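Local coordinates for protein N(2),N(2)-dimethylguanosine tRNA methyltransferase (Pyrococcus horikoshii, PDB 2DUL) that probably dimethylates the N2 amine of guanine 26 in a number of tRNAs, with S-adenosyl-L-methionine as the methyl donor, at residues G141-F146 against L160-T165. Residues are numbered along the deposited sequence; the frame is centred on the assembly and turned at random.
Sequences GSPMEF and LGVTAT
Gly-141 O takes two donors from the end of the strand. Thr-165 N donates to Gly-141 O at 2.8 Å, nearly straight at 164° but tilted 25° from the carbonyl plane, and Ala-164 CA adds a weaker CA-H...O contact to Gly-141 O at 3.5 Å. With its positive phi, Gly-141 has a backbone shape that leaves no room for a beta-carbon beside the oxygen of the residue before. Thr-165 CB packs alongside, 3.7 Å from Gly-141 N.

Two residues on, Pro-143 CG meets Val-162 CG1 at 3.5 Å, tighter than usual for two carbons, and the side chains cross at about a right angle. Val-162 CG1 stands anti to its backbone nitrogen (chi1 -171°), which turns this branch to the ring. Pro-143 CG also lies 3.7 Å from Thr-163 O, a buried oxygen with no polar partner.

Just before the proline, Ser-142 OG accepts from Met-144 N at 3.2 Å, a capping bond at the turn that leads into helix 144-153. Strand 132-137, this helix and the adjacent parallel strand 158-164 form a beta-alpha-beta crossover of the class I, Rossmann-like methyltransferase fold. The Thr-163 side chain is about 6 Å from that of Arg-61, predicted to bind S-adenosyl-L-methionine. Antiparallel 226-235 flanks the strand's other edge, while Tyr-182 of helix 175-182 touches both Pro-143 and Ala-164 and Ile-204 of helix 192-209 packs on Val-162.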
loop_
_atom_site.group_PDB
_atom_site.type_symbol
_atom_site.label_atom_id
_atom_site.label_comp_id
_atom_site.label_asym_id
_atom_site.label_seq_id
_atom_site.Cartn_x
_atom_site.Cartn_y
_atom_site.Cartn_z
ATOM N N GLY A 141 8.627 4.116 -9.047
ATOM C CA GLY A 141 8.388 5.441 -8.507
ATOM C C GLY A 141 6.937 5.755 -8.191
ATOM O O GLY A 141 6.339 5.137 -7.309
ATOM N N SER A 142 6.373 6.717 -8.919
ATOM C CA SER A 142 4.993 7.156 -8.715
ATOM C C SER A 142 3.953 6.401 -9.548
ATOM O O SER A 142 4.187 6.073 -10.706
ATOM C CB SER A 142 4.886 8.654 -9.020
ATOM O OG SER A 142 3.556 9.119 -8.878
ATOM N N PRO A 143 2.785 6.113 -8.957
ATOM C CA PRO A 143 1.714 5.401 -9.664
ATOM C C PRO A 143 0.675 6.382 -10.207
ATOM O O PRO A 143 -0.318 5.976 -10.812
ATOM C CB PRO A 143 1.116 4.537 -8.569
ATOM C CG PRO A 143 1.138 5.499 -7.393
ATOM C CD PRO A 143 2.510 6.169 -7.507
ATOM N N MET A 144 0.915 7.671 -9.988
ATOM C CA MET A 144 -0.037 8.699 -10.389
ATOM C C MET A 144 -0.384 8.803 -11.871
ATOM O O MET A 144 -1.503 9.184 -12.211
ATOM C CB MET A 144 0.410 10.059 -9.839
ATOM C CG MET A 144 0.431 10.110 -8.314
ATOM S SD MET A 144 -1.163 9.553 -7.610
ATOM C CE MET A 144 -2.330 10.789 -8.316
ATOM N N GLU A 145 0.539 8.459 -12.763
ATOM C CA GLU A 145 0.209 8.531 -14.186
ATOM C C GLU A 145 -0.731 7.385 -14.598
ATOM O O GLU A 145 -1.276 7.392 -15.702
ATOM C CB GLU A 145 1.482 8.495 -15.036
ATOM C CG GLU A 145 2.213 7.169 -15.010
ATOM C CD GLU A 145 3.566 7.225 -15.703
ATOM O OE1 GLU A 145 3.609 7.631 -16.883
ATOM O OE2 GLU A 145 4.581 6.861 -15.064
ATOM N N PHE A 146 -0.938 6.419 -13.699
ATOM C CA PHE A 146 -1.791 5.263 -13.989
ATOM C C PHE A 146 -3.043 5.146 -13.109
ATOM O O PHE A 146 -3.931 4.337 -13.391
ATOM C CB PHE A 146 -0.991 3.958 -13.819
ATOM C CG PHE A 146 0.272 3.897 -14.637
ATOM C CD1 PHE A 146 0.217 3.749 -16.023
ATOM C CD2 PHE A 146 1.515 3.989 -14.020
ATOM C CE1 PHE A 146 1.384 3.696 -16.784
ATOM C CE2 PHE A 146 2.695 3.937 -14.772
ATOM C CZ PHE A 146 2.630 3.791 -16.155
ATOM N N LEU A 160 -8.076 -2.268 -5.320
ATOM C CA LEU A 160 -6.932 -1.642 -5.949
ATOM C C LEU A 160 -5.725 -1.708 -5.030
ATOM O O LEU A 160 -5.802 -1.338 -3.861
ATOM C CB LEU A 160 -7.251 -0.184 -6.293
ATOM C CG LEU A 160 -6.260 0.589 -7.167
ATOM C CD1 LEU A 160 -6.083 -0.125 -8.506
ATOM C CD2 LEU A 160 -6.786 2.012 -7.389
ATOM N N GLY A 161 -4.614 -2.195 -5.566
ATOM C CA GLY A 161 -3.387 -2.266 -4.795
ATOM C C GLY A 161 -2.456 -1.252 -5.425
ATOM O O GLY A 161 -2.182 -1.322 -6.623
ATOM N N VAL A 162 -1.978 -0.299 -4.637
ATOM C CA VAL A 162 -1.100 0.728 -5.173
ATOM C C VAL A 162 0.178 0.855 -4.362
ATOM O O VAL A 162 0.152 0.822 -3.132
ATOM C CB VAL A 162 -1.799 2.110 -5.179
ATOM C CG1 VAL A 162 -0.957 3.113 -5.949
ATOM C CG2 VAL A 162 -3.200 1.991 -5.777
ATOM N N THR A 163 1.295 0.997 -5.061
ATOM C CA THR A 163 2.584 1.162 -4.411
ATOM C C THR A 163 3.256 2.426 -4.925
ATOM O O THR A 163 3.198 2.733 -6.114
ATOM C CB THR A 163 3.532 -0.022 -4.693
ATOM O OG1 THR A 163 2.950 -1.236 -4.206
ATOM C CG2 THR A 163 4.871 0.197 -3.991
ATOM N N ALA A 164 3.865 3.172 -4.016
ATOM C CA ALA A 164 4.593 4.374 -4.378
ATOM C C ALA A 164 6.003 4.111 -3.868
ATOM O O ALA A 164 6.200 3.879 -2.677
ATOM C CB ALA A 164 3.994 5.598 -3.694
ATOM N N THR A 165 6.975 4.121 -4.773
ATOM C CA THR A 165 8.365 3.866 -4.406
ATOM C C THR A 165 9.128 5.128 -4.029
ATOM O O THR A 165 9.863 5.143 -3.041
ATOM C CB THR A 165 9.124 3.174 -5.551
ATOM O OG1 THR A 165 8.466 1.945 -5.884
ATOM C CG2 THR A 165 10.557 2.874 -5.133
#